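PDB 5M45: acetone carboxylase alpha subunit from Xanthobacter autotrophicus Py2, which is a hydantoinase B/oxoprolinase-family subunit that binds a manganese ion and assembles with a second copy of itself and with another protein. Local coordinates for residues N445-H451 against E492-P496; T174-D178 against A452-F456; P184-A188 against W438-G442; P82-E87 against M485-W491. One frame throughout, in Å; residues are numbered along the deposited sequence.

Interaction 1: residues N445-H451 against E492-P496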
loop_
_atom_site.group_PDB
_atom_site.type_symbol
_atom_site.label_atom_id
_atom_site.label_comp_id
_atom_site.label_asym_id
_atom_site.label_seq_id
_atom_site.Cartn_x
_atom_site.Cartn_y
_atom_site.Cartn_z
ATOM N N ASN A 445 9.848 -14.790 -14.731
ATOM C CA ASN A 445 9.235 -15.954 -15.383
ATOM C C ASN A 445 9.882 -16.263 -16.764
ATOM O O ASN A 445 10.940 -15.716 -17.145
ATOM C CB ASN A 445 7.719 -15.765 -15.443
ATOM C CG ASN A 445 7.303 -14.662 -16.411
ATOM O OD1 ASN A 445 8.132 -14.104 -17.181
ATOM N ND2 ASN A 445 6.010 -14.291 -16.352
ATOM N N GLN A 446 9.257 -17.163 -17.509
ATOM C CA GLN A 446 9.763 -17.586 -18.830
ATOM C C GLN A 446 9.726 -16.482 -19.906
ATOM O O GLN A 446 10.333 -16.631 -20.965
ATOM C CB GLN A 446 9.027 -18.843 -19.336
ATOM C CG GLN A 446 7.519 -18.752 -19.496
ATOM C CD GLN A 446 6.713 -19.207 -18.292
ATOM O OE1 GLN A 446 6.983 -18.794 -17.152
ATOM N NE2 GLN A 446 5.718 -20.052 -18.521
ATOM N N TYR A 447 8.967 -15.423 -19.671
ATOM C CA TYR A 447 8.896 -14.269 -20.582
ATOM C C TYR A 447 9.817 -13.134 -20.118
ATOM O O TYR A 447 9.713 -12.024 -20.635
ATOM C CB TYR A 447 7.427 -13.767 -20.685
ATOM C CG TYR A 447 6.397 -14.889 -20.873
ATOM C CD1 TYR A 447 6.365 -15.653 -22.039
ATOM C CD2 TYR A 447 5.481 -15.206 -19.851
ATOM C CE1 TYR A 447 5.453 -16.673 -22.212
ATOM C CE2 TYR A 447 4.560 -16.256 -20.012
ATOM C CZ TYR A 447 4.545 -16.990 -21.191
ATOM O OH TYR A 447 3.636 -18.029 -21.360
ATOM N N ASP A 448 10.689 -13.392 -19.137
ATOM C CA ASP A 448 11.610 -12.373 -18.583
ATOM C C ASP A 448 10.904 -11.111 -18.038
ATOM O O ASP A 448 11.348 -9.995 -18.249
ATOM C CB ASP A 448 12.703 -12.018 -19.614
ATOM C CG ASP A 448 13.568 -13.231 -20.013
ATOM O OD1 ASP A 448 13.801 -14.174 -19.230
ATOM O OD2 ASP A 448 14.035 -13.248 -21.162
ATOM N N GLU A 449 9.818 -11.324 -17.315
ATOM C CA GLU A 449 9.054 -10.276 -16.629
ATOM C C GLU A 449 8.903 -10.615 -15.147
ATOM O O GLU A 449 8.939 -11.772 -14.749
ATOM C CB GLU A 449 7.653 -10.146 -17.221
ATOM C CG GLU A 449 7.683 -9.601 -18.641
ATOM C CD GLU A 449 6.304 -9.177 -19.184
ATOM O OE1 GLU A 449 6.310 -8.300 -20.133
ATOM O OE2 GLU A 449 5.278 -9.708 -18.679
ATOM N N ILE A 450 8.709 -9.585 -14.343
ATOM C CA ILE A 450 8.372 -9.719 -12.954
ATOM C C ILE A 450 7.036 -10.454 -12.861
ATOM O O ILE A 450 6.090 -10.143 -13.614
ATOM C CB ILE A 450 8.323 -8.335 -12.257
ATOM C CG1 ILE A 450 9.749 -7.732 -12.191
ATOM C CG2 ILE A 450 7.678 -8.424 -10.878
ATOM C CD1 ILE A 450 9.806 -6.298 -11.704
ATOM N N HIS A 451 6.952 -11.398 -11.926
ATOM C CA HIS A 451 5.809 -12.316 -11.845
ATOM C C HIS A 451 5.579 -12.908 -10.451
ATOM O O HIS A 451 6.475 -12.886 -9.579
ATOM C CB HIS A 451 6.055 -13.454 -12.880
ATOM C CG HIS A 451 4.860 -14.300 -13.191
ATOM N ND1 HIS A 451 3.686 -13.789 -13.715
ATOM C CD2 HIS A 451 4.695 -15.637 -13.146
ATOM C CE1 HIS A 451 2.839 -14.778 -13.955
ATOM N NE2 HIS A 451 3.429 -15.912 -13.607
ATOM N N GLU A 492 1.165 -24.232 -17.324
ATOM C CA GLU A 492 2.540 -24.066 -17.826
ATOM C C GLU A 492 2.776 -22.767 -18.604
ATOM O O GLU A 492 3.916 -22.339 -18.707
ATOM C CB GLU A 492 3.029 -25.312 -18.607
ATOM C CG GLU A 492 3.339 -26.492 -17.674
ATOM C CD GLU A 492 4.060 -27.670 -18.322
ATOM O OE1 GLU A 492 4.486 -27.620 -19.521
ATOM O OE2 GLU A 492 4.203 -28.707 -17.610
ATOM N N LEU A 493 1.714 -22.138 -19.143
ATOM C CA LEU A 493 1.805 -20.809 -19.744
ATOM C C LEU A 493 1.875 -19.672 -18.718
ATOM O O LEU A 493 2.291 -18.550 -19.053
ATOM C CB LEU A 493 0.593 -20.507 -20.630
ATOM C CG LEU A 493 0.221 -21.422 -21.792
ATOM C CD1 LEU A 493 -0.997 -20.810 -22.496
ATOM C CD2 LEU A 493 1.370 -21.621 -22.788
ATOM N N ALA A 494 1.406 -19.943 -17.497
ATOM C CA ALA A 494 1.318 -18.936 -16.438
ATOM C C ALA A 494 2.298 -19.134 -15.270
ATOM O O ALA A 494 2.224 -18.342 -14.298
ATOM C CB ALA A 494 -0.117 -18.910 -15.907
ATOM N N GLU A 495 3.186 -20.130 -15.339
ATOM C CA GLU A 495 4.156 -20.444 -14.250
ATOM C C GLU A 495 5.452 -20.955 -14.886
ATOM O O GLU A 495 5.364 -21.770 -15.800
ATOM C CB GLU A 495 3.610 -21.561 -13.315
ATOM C CG GLU A 495 2.195 -21.367 -12.762
ATOM C CD GLU A 495 1.566 -22.614 -12.120
ATOM O OE1 GLU A 495 0.581 -22.489 -11.338
ATOM O OE2 GLU A 495 2.026 -23.756 -12.415
ATOM N N PRO A 496 6.641 -20.556 -14.378
ATOM C CA PRO A 496 7.925 -21.098 -14.872
ATOM C C PRO A 496 8.258 -22.423 -14.173
ATOM O O PRO A 496 9.255 -22.536 -13.454
ATOM C CB PRO A 496 8.916 -19.982 -14.528
ATOM C CG PRO A 496 8.382 -19.447 -13.240
ATOM C CD PRO A 496 6.869 -19.495 -13.378
#
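Y447, Q446 and H451 each give a side-chain hydrogen bond to a different backbone carbonyl of 492-496. All three belong to a beta hairpin, strands 440-442 and 450-454, whose connection holds a type I turn from N445 to D448 and an Asx turn built on N445. The phenol Y447 OH meets L493 O at 2.7 Å, in the carbonyl plane and on a lone pair. H451 NE2 reaches A494 O at 2.8 Å in a nearly straight bond (163°), with the acceptor in the imidazole plane. Q446 makes a more bent bond, NE2 to E495 O at 3.2 Å, from above the carbonyl plane. Its chi1 of 59° sets CG over the centre of the Y447 ring, and the following bend at chi2 turns the amide to E495 and P496, Q446 OE1 resting 3.5 Å from P496 CB. On this close-packed side apolar side chains of another protein's chain pack on Q446, Y447 and L493. D448 and E449 face the looser side and form salt bridges with K530 and R228, respectively. The turn itself is tied by N445 OD1, which accepts Y447 N at 2.9 Å and E449 N at 3.3 Å from opposite faces of its amide plane.

Interaction 2: residues T174-D178 against A452-F456. With MN (manganese (II) ion), chain M.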
loop_
_atom_site.group_PDB
_atom_site.type_symbol
_atom_site.label_atom_id
_atom_site.label_comp_id
_atom_site.label_asym_id
_atom_site.label_seq_id
_atom_site.Cartn_x
_atom_site.Cartn_y
_atom_site.Cartn_z
ATOM N N THR A 174 -13.326 -10.379 -9.278
ATOM C CA THR A 174 -12.361 -11.381 -9.769
ATOM C C THR A 174 -11.290 -11.618 -8.697
ATOM O O THR A 174 -10.785 -10.654 -8.089
ATOM C CB THR A 174 -11.586 -10.939 -11.029
ATOM O OG1 THR A 174 -10.954 -9.679 -10.781
ATOM C CG2 THR A 174 -12.483 -10.799 -12.241
ATOM N N HIS A 175 -10.922 -12.871 -8.477
ATOM C CA HIS A 175 -9.700 -13.181 -7.720
ATOM C C HIS A 175 -8.473 -12.903 -8.599
ATOM O O HIS A 175 -8.308 -13.568 -9.620
ATOM C CB HIS A 175 -9.661 -14.649 -7.258
ATOM C CG HIS A 175 -8.374 -15.001 -6.565
ATOM N ND1 HIS A 175 -8.253 -15.086 -5.198
ATOM C CD2 HIS A 175 -7.120 -15.168 -7.063
ATOM C CE1 HIS A 175 -6.987 -15.319 -4.880
ATOM N NE2 HIS A 175 -6.281 -15.382 -5.993
ATOM N N VAL A 176 -7.641 -11.927 -8.211
ATOM C CA VAL A 176 -6.393 -11.585 -8.975
ATOM C C VAL A 176 -5.183 -12.330 -8.399
ATOM O O VAL A 176 -5.195 -12.759 -7.220
ATOM C CB VAL A 176 -6.115 -10.068 -9.037
ATOM C CG1 VAL A 176 -7.341 -9.329 -9.584
ATOM C CG2 VAL A 176 -5.715 -9.484 -7.655
ATOM N N ILE A 177 -4.128 -12.461 -9.204
ATOM C CA ILE A 177 -2.977 -13.282 -8.826
ATOM C C ILE A 177 -2.246 -12.713 -7.591
ATOM O O ILE A 177 -1.907 -13.470 -6.662
ATOM C CB ILE A 177 -1.986 -13.514 -10.002
ATOM C CG1 ILE A 177 -2.697 -14.221 -11.159
ATOM C CG2 ILE A 177 -0.744 -14.321 -9.520
ATOM C CD1 ILE A 177 -1.900 -14.231 -12.462
ATOM N N ASP A 178 -1.992 -11.406 -7.573
ATOM C CA ASP A 178 -1.358 -10.771 -6.435
ATOM C C ASP A 178 -1.736 -9.303 -6.309
ATOM O O ASP A 178 -2.118 -8.659 -7.319
ATOM C CB ASP A 178 0.176 -10.945 -6.418
ATOM C CG ASP A 178 0.936 -9.870 -7.228
ATOM O OD1 ASP A 178 0.952 -9.928 -8.482
ATOM O OD2 ASP A 178 1.559 -8.965 -6.618
ATOM N N ALA A 452 4.364 -13.433 -10.263
ATOM C CA ALA A 452 4.023 -14.269 -9.118
ATOM C C ALA A 452 3.079 -15.380 -9.582
ATOM O O ALA A 452 2.420 -15.256 -10.612
ATOM C CB ALA A 452 3.370 -13.444 -8.012
ATOM N N VAL A 453 3.079 -16.473 -8.840
ATOM C CA VAL A 453 2.189 -17.614 -9.101
ATOM C C VAL A 453 1.300 -17.916 -7.870
ATOM O O VAL A 453 1.661 -17.581 -6.715
ATOM C CB VAL A 453 2.946 -18.883 -9.554
ATOM C CG1 VAL A 453 3.756 -18.586 -10.803
ATOM C CG2 VAL A 453 3.895 -19.445 -8.491
ATOM N N ASN A 454 0.144 -18.514 -8.151
ATOM C CA ASN A 454 -0.800 -18.924 -7.124
ATOM C C ASN A 454 -1.723 -19.986 -7.726
ATOM O O ASN A 454 -2.750 -19.652 -8.312
ATOM C CB ASN A 454 -1.609 -17.739 -6.593
ATOM C CG ASN A 454 -2.399 -18.095 -5.326
ATOM O OD1 ASN A 454 -1.979 -17.795 -4.222
ATOM N ND2 ASN A 454 -3.563 -18.731 -5.497
ATOM N N SER A 455 -1.345 -21.261 -7.592
ATOM C CA SER A 455 -2.071 -22.335 -8.251
ATOM C C SER A 455 -3.452 -22.552 -7.633
ATOM O O SER A 455 -3.580 -22.674 -6.369
ATOM C CB SER A 455 -1.311 -23.668 -8.159
ATOM O OG SER A 455 -2.080 -24.693 -8.745
ATOM N N PHE A 456 -4.459 -22.668 -8.509
ATOM C CA PHE A 456 -5.832 -23.037 -8.105
ATOM C C PHE A 456 -6.138 -24.550 -8.315
ATOM O O PHE A 456 -7.303 -24.947 -8.432
ATOM C CB PHE A 456 -6.882 -22.105 -8.766
ATOM C CG PHE A 456 -7.272 -20.920 -7.897
ATOM C CD1 PHE A 456 -6.394 -19.868 -7.693
ATOM C CD2 PHE A 456 -8.541 -20.847 -7.300
ATOM C CE1 PHE A 456 -6.742 -18.792 -6.895
ATOM C CE2 PHE A 456 -8.878 -19.798 -6.504
ATOM C CZ PHE A 456 -7.999 -18.748 -6.306
HETATM MN MN MN M . -9.850 -14.727 -3.577
#
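H175 ND1 binds the manganese ion at 2.3 Å, while the same imidazole takes the ring of F456 against one face. The other nitrogen, NE2, is hydrogen-bonded to S186 OG, so metal and serine together fix how the ring is turned. CG of H175 lies opposite the backbone N across the CA-CB bond (chi1 176°), which carries the imidazole toward 452-456. F456 comes in edge first: its CZ stands over the centre of the imidazole, its CE1 lies 3.6 Å from H175 NE2, and the ring planes meet at 69° with centroids 4.8 Å apart, a T-shaped stack. The rest of the contact is looser. I177 puts its CG2 branch 3.5 Å from A452 O, and D178 OD1 passes 4.3 Å from A452 CB while bonding to T226. N454 presents ND2 obliquely to the imidazole at 4.3 Å from H175 NE2, and its OD1 accepts from S186 N; S186 thus joins both segments. The segments run roughly antiparallel, but their nearest CA atoms, those of I177 and N454, are 6.3 Å apart, and the contact is made largely by side chains, some against backbone. I83 of helix 82-85 packs on H175, I177 and F456. With H150 and D153 also on the manganese, this is a two-histidine, one-carboxylate metal site at the end of strand 165-175, with F456 and S186 in its second shell.

Interaction 3: residues P184-A188 against W438-G442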
loop_
_atom_site.group_PDB
_atom_site.type_symbol
_atom_site.label_atom_id
_atom_site.label_comp_id
_atom_site.label_asym_id
_atom_site.label_seq_id
_atom_site.Cartn_x
_atom_site.Cartn_y
_atom_site.Cartn_z
ATOM N N PRO A 184 5.051 -13.217 -2.240
ATOM C CA PRO A 184 4.608 -13.299 -3.629
ATOM C C PRO A 184 3.614 -14.412 -3.900
ATOM O O PRO A 184 3.994 -15.554 -4.151
ATOM C CB PRO A 184 5.908 -13.567 -4.392
ATOM C CG PRO A 184 6.752 -14.347 -3.429
ATOM C CD PRO A 184 6.407 -13.778 -2.073
ATOM N N GLY A 185 2.343 -14.062 -3.875
ATOM C CA GLY A 185 1.223 -14.985 -4.077
ATOM C C GLY A 185 -0.076 -14.307 -3.649
ATOM O O GLY A 185 -0.046 -13.161 -3.158
ATOM N N SER A 186 -1.205 -15.013 -3.794
ATOM C CA SER A 186 -2.512 -14.499 -3.344
ATOM C C SER A 186 -2.744 -14.746 -1.856
ATOM O O SER A 186 -3.298 -13.887 -1.166
ATOM C CB SER A 186 -3.668 -15.131 -4.120
ATOM O OG SER A 186 -3.466 -15.240 -5.524
ATOM N N MET A 187 -2.321 -15.922 -1.373
ATOM C CA MET A 187 -2.550 -16.394 0.004
ATOM C C MET A 187 -1.264 -16.246 0.827
ATOM O O MET A 187 -0.728 -17.194 1.400
ATOM C CB MET A 187 -2.977 -17.869 -0.027
ATOM C CG MET A 187 -4.040 -18.247 -1.041
ATOM S SD MET A 187 -5.522 -17.187 -1.053
ATOM C CE MET A 187 -6.489 -18.108 -2.233
ATOM N N ALA A 188 -0.759 -15.012 0.833
ATOM C CA ALA A 188 0.636 -14.743 1.122
ATOM C C ALA A 188 0.973 -14.804 2.624
ATOM O O ALA A 188 0.115 -14.535 3.482
ATOM C CB ALA A 188 0.975 -13.367 0.589
ATOM N N TRP A 438 -1.717 -24.216 -1.216
ATOM C CA TRP A 438 -1.589 -23.140 -2.209
ATOM C C TRP A 438 -0.117 -22.956 -2.650
ATOM O O TRP A 438 0.728 -22.403 -1.896
ATOM C CB TRP A 438 -2.151 -21.824 -1.638
ATOM C CG TRP A 438 -3.604 -21.866 -1.315
ATOM C CD1 TRP A 438 -4.161 -22.155 -0.081
ATOM C CD2 TRP A 438 -4.712 -21.630 -2.204
ATOM N NE1 TRP A 438 -5.523 -22.114 -0.152
ATOM C CE2 TRP A 438 -5.903 -21.823 -1.441
ATOM C CE3 TRP A 438 -4.823 -21.335 -3.560
ATOM C CZ2 TRP A 438 -7.185 -21.679 -1.986
ATOM C CZ3 TRP A 438 -6.121 -21.180 -4.131
ATOM C CH2 TRP A 438 -7.291 -21.336 -3.315
ATOM N N LEU A 439 0.196 -23.461 -3.848
ATOM C CA LEU A 439 1.521 -23.312 -4.441
ATOM C C LEU A 439 1.716 -21.835 -4.828
ATOM O O LEU A 439 0.926 -21.287 -5.583
ATOM C CB LEU A 439 1.695 -24.230 -5.672
ATOM C CG LEU A 439 3.007 -24.180 -6.479
ATOM C CD1 LEU A 439 3.297 -25.489 -7.180
ATOM C CD2 LEU A 439 3.071 -23.030 -7.508
ATOM N N GLN A 440 2.748 -21.216 -4.276
ATOM C CA GLN A 440 2.991 -19.758 -4.464
ATOM C C GLN A 440 4.477 -19.464 -4.629
ATOM O O GLN A 440 5.322 -20.274 -4.259
ATOM C CB GLN A 440 2.474 -18.987 -3.258
ATOM C CG GLN A 440 0.952 -19.057 -3.100
ATOM C CD GLN A 440 0.481 -18.432 -1.809
ATOM O OE1 GLN A 440 0.284 -17.217 -1.724
ATOM N NE2 GLN A 440 0.336 -19.255 -0.773
ATOM N N GLY A 441 4.776 -18.298 -5.171
ATOM C CA GLY A 441 6.137 -17.844 -5.419
ATOM C C GLY A 441 6.234 -16.693 -6.391
ATOM O O GLY A 441 5.239 -16.275 -6.972
ATOM N N GLY A 442 7.450 -16.185 -6.578
ATOM C CA GLY A 442 7.686 -15.041 -7.453
ATOM C C GLY A 442 9.134 -14.844 -7.886
ATOM O O GLY A 442 10.046 -15.558 -7.453
#
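M187 bends its side chain over one face of the W438 indole, touching it at two places. M187 CE sits 3.5 Å from the centroid of the W438 six-membered ring and only 10° off its normal, a CH-pi contact, while M187 CG rests 3.6 Å from W438 CD2, where the two rings fuse. M187 SD stands higher, 4.7 Å from the centroid of the W438 six-membered ring, a longer Met-aromatic contact. The bend at chi2 (-49°) turns the chain beyond CG so that CE also comes down on the ring. Beside it the amide of Q440 reads the backbone of M187 in both directions. Q440 NE2 donates to M187 O at 3.2 Å, from well above the carbonyl plane; Q440 OE1 takes a weak bond from M187 N at 2.9 Å. NE2 also has a weak bond to W438 O. P184 rests its CB and CG on the G441-G442 backbone, CG 3.7 Å from G442 N. A bound acetate, probably from the crystallisation liquor, comes within about 3 Å of the M187 side chain (nearest atoms). W438 meets the rings of Y399 and F456, and strand 440-442 lies between strands 450-454 and 532-535 of an antiparallel sheet, with loop 184-188 running alongside it in the opposite sense.

Interaction 4: residues P82-E87 against M485-W491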
loop_
_atom_site.group_PDB
_atom_site.type_symbol
_atom_site.label_atom_id
_atom_site.label_comp_id
_atom_site.label_asym_id
_atom_site.label_seq_id
_atom_site.Cartn_x
_atom_site.Cartn_y
_atom_site.Cartn_z
ATOM N N PRO A 82 -5.457 -17.700 -15.893
ATOM C CA PRO A 82 -6.298 -18.903 -15.907
ATOM C C PRO A 82 -7.267 -19.043 -14.729
ATOM O O PRO A 82 -8.280 -19.710 -14.853
ATOM C CB PRO A 82 -5.299 -20.055 -15.870
ATOM C CG PRO A 82 -3.994 -19.484 -16.329
ATOM C CD PRO A 82 -4.029 -18.000 -16.065
ATOM N N ILE A 83 -6.951 -18.408 -13.615
ATOM C CA ILE A 83 -7.814 -18.364 -12.417
ATOM C C ILE A 83 -9.220 -17.861 -12.794
ATOM O O ILE A 83 -10.237 -18.440 -12.366
ATOM C CB ILE A 83 -7.178 -17.516 -11.305
ATOM C CG1 ILE A 83 -5.849 -18.139 -10.808
ATOM C CG2 ILE A 83 -8.133 -17.331 -10.117
ATOM C CD1 ILE A 83 -5.019 -17.222 -9.918
ATOM N N VAL A 84 -9.258 -16.812 -13.616
ATOM C CA VAL A 84 -10.512 -16.241 -14.111
ATOM C C VAL A 84 -11.015 -16.931 -15.395
ATOM O O VAL A 84 -12.161 -17.405 -15.460
ATOM C CB VAL A 84 -10.362 -14.718 -14.304
ATOM C CG1 VAL A 84 -11.609 -14.123 -14.990
ATOM C CG2 VAL A 84 -10.103 -14.038 -12.949
ATOM N N GLU A 85 -10.147 -17.002 -16.398
ATOM C CA GLU A 85 -10.547 -17.466 -17.733
ATOM C C GLU A 85 -10.961 -18.959 -17.828
ATOM O O GLU A 85 -11.929 -19.293 -18.537
ATOM C CB GLU A 85 -9.433 -17.159 -18.732
ATOM C CG GLU A 85 -9.869 -17.320 -20.183
ATOM C CD GLU A 85 -9.858 -18.756 -20.728
ATOM O OE1 GLU A 85 -10.673 -18.977 -21.673
ATOM O OE2 GLU A 85 -9.086 -19.635 -20.250
ATOM N N GLN A 86 -10.234 -19.838 -17.143
ATOM C CA GLN A 86 -10.532 -21.279 -17.184
ATOM C C GLN A 86 -11.275 -21.737 -15.909
ATOM O O GLN A 86 -12.346 -22.325 -15.999
ATOM C CB GLN A 86 -9.270 -22.120 -17.397
ATOM C CG GLN A 86 -9.606 -23.610 -17.493
ATOM C CD GLN A 86 -8.481 -24.509 -17.990
ATOM O OE1 GLN A 86 -7.389 -24.581 -17.438
ATOM N NE2 GLN A 86 -8.776 -25.247 -19.045
ATOM N N GLU A 87 -10.698 -21.494 -14.735
ATOM C CA GLU A 87 -11.342 -21.906 -13.473
ATOM C C GLU A 87 -12.664 -21.186 -13.124
ATOM O O GLU A 87 -13.441 -21.711 -12.339
ATOM C CB GLU A 87 -10.407 -21.730 -12.285
ATOM C CG GLU A 87 -9.622 -22.957 -11.877
ATOM C CD GLU A 87 -8.726 -23.380 -12.959
ATOM O OE1 GLU A 87 -9.119 -24.395 -13.605
ATOM O OE2 GLU A 87 -7.699 -22.633 -13.174
ATOM N N MET A 485 -9.545 -28.271 -11.691
ATOM C CA MET A 485 -8.108 -28.252 -11.426
ATOM C C MET A 485 -7.266 -27.520 -12.493
ATOM O O MET A 485 -6.070 -27.239 -12.249
ATOM C CB MET A 485 -7.535 -29.656 -11.184
ATOM C CG MET A 485 -7.617 -30.597 -12.378
ATOM S SD MET A 485 -6.927 -32.258 -12.100
ATOM C CE MET A 485 -7.994 -32.859 -10.772
ATOM N N GLY A 486 -7.887 -27.167 -13.616
ATOM C CA GLY A 486 -7.188 -26.562 -14.750
ATOM C C GLY A 486 -6.371 -27.569 -15.548
ATOM O O GLY A 486 -6.002 -28.648 -15.007
ATOM N N ASP A 487 -6.081 -27.209 -16.781
ATOM C CA ASP A 487 -5.191 -27.995 -17.646
ATOM C C ASP A 487 -3.733 -27.743 -17.321
ATOM O O ASP A 487 -3.328 -26.590 -17.113
ATOM C CB ASP A 487 -5.421 -27.700 -19.134
ATOM C CG ASP A 487 -6.645 -28.433 -19.697
ATOM O OD1 ASP A 487 -6.509 -29.653 -20.008
ATOM O OD2 ASP A 487 -7.755 -27.816 -19.829
ATOM N N MET A 488 -2.946 -28.823 -17.283
ATOM C CA MET A 488 -1.488 -28.718 -17.102
ATOM C C MET A 488 -0.864 -27.762 -18.136
ATOM O O MET A 488 -0.004 -26.951 -17.783
ATOM C CB MET A 488 -0.802 -30.088 -17.178
ATOM C CG MET A 488 -1.040 -30.978 -15.975
ATOM S SD MET A 488 -0.207 -32.600 -15.993
ATOM C CE MET A 488 -1.218 -33.522 -17.131
ATOM N N GLU A 489 -1.308 -27.850 -19.394
ATOM C CA GLU A 489 -0.707 -27.051 -20.462
ATOM C C GLU A 489 -1.017 -25.544 -20.291
ATOM O O GLU A 489 -0.210 -24.681 -20.723
ATOM C CB GLU A 489 -1.126 -27.530 -21.860
ATOM C CG GLU A 489 -0.557 -28.912 -22.209
ATOM C CD GLU A 489 -1.010 -29.470 -23.550
ATOM O OE1 GLU A 489 -2.010 -29.034 -24.133
ATOM O OE2 GLU A 489 -0.361 -30.455 -23.982
ATOM N N ILE A 490 -2.169 -25.243 -19.692
ATOM C CA ILE A 490 -2.557 -23.864 -19.386
ATOM C C ILE A 490 -1.751 -23.303 -18.178
ATOM O O ILE A 490 -1.228 -22.178 -18.254
ATOM C CB ILE A 490 -4.089 -23.740 -19.149
ATOM C CG1 ILE A 490 -4.860 -24.084 -20.418
ATOM C CG2 ILE A 490 -4.466 -22.340 -18.670
ATOM C CD1 ILE A 490 -4.705 -23.142 -21.609
ATOM N N TRP A 491 -1.642 -24.074 -17.093
ATOM C CA TRP A 491 -0.798 -23.664 -15.950
ATOM C C TRP A 491 0.675 -23.426 -16.378
ATOM O O TRP A 491 1.307 -22.471 -15.906
ATOM C CB TRP A 491 -0.860 -24.643 -14.780
ATOM C CG TRP A 491 -2.184 -24.636 -14.027
ATOM C CD1 TRP A 491 -3.005 -25.690 -13.823
ATOM C CD2 TRP A 491 -2.777 -23.523 -13.374
ATOM N NE1 TRP A 491 -4.108 -25.301 -13.094
ATOM C CE2 TRP A 491 -4.006 -23.961 -12.834
ATOM C CE3 TRP A 491 -2.415 -22.169 -13.241
ATOM C CZ2 TRP A 491 -4.851 -23.112 -12.098
ATOM C CZ3 TRP A 491 -3.251 -21.321 -12.540
ATOM C CH2 TRP A 491 -4.472 -21.801 -11.966
#
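Q86 reaches D487 with an extended side chain whose CG points opposite its backbone N (chi1 -178°). That length lets one amide make two bonds: Q86 OE1 accepts D487 N at 3.0 Å, almost straight at 167°, and Q86 NE2 donates to D487 OD2 at 2.9 Å, using the carboxylate's anti lone pair. A bend at chi2 (63°) curls the E87 carboxylate back, so OE2 comes 3.1 Å from W491 CZ2, oblique to the indole, and OE1 lies near G486. The indole is fixed in rotation by W491 NE1 to M485 O, 2.9 Å and nearly straight in the ring plane. P82 CB sits over one indole face, 4.1 Å from W491 CZ3, and also meets I490 CG2 at 3.7 Å. I83 CG1 touches the indole edge at W491 CH2, 4.1 Å away. The contact joins short helix 82-85 to the start of helix 488-494, apolar where P82 and I83 meet I490 and W491, polar at D487, with the E87 carboxylate beside the indole. A basic and a polar side chain from the chain of another protein also bind D487, so Q86 braces a residue of that interface. E87 OE1 lies close to D484 OD1, a proximity of like charges that would probably raise the proton affinity of one carboxylate.

In the fold
All four contacts are mainly buried, but they differ in depth and company. Interactions 2 and 3, with centres about 7 Å apart, lie deepest and touch no other protein chain; S186 joins them, and W438 and F456 stack between them. Aromatic contacts feature in both, with the metal in interaction 2 and the Q440 amide in interaction 3. Interactions 1 and 4 share helix 488-494 and reach another protein's chain; interaction 1 is held by side-chain bonds to backbone carbonyls, interaction 4 by an amide-carboxylate and backbone pair beside apolar packing. Interaction 1 shares strand 450-454 with interaction 2, V453 packing on E495 and P496. I83 of interaction 4 touches H175 and F456, linking the outer helices to the manganese site.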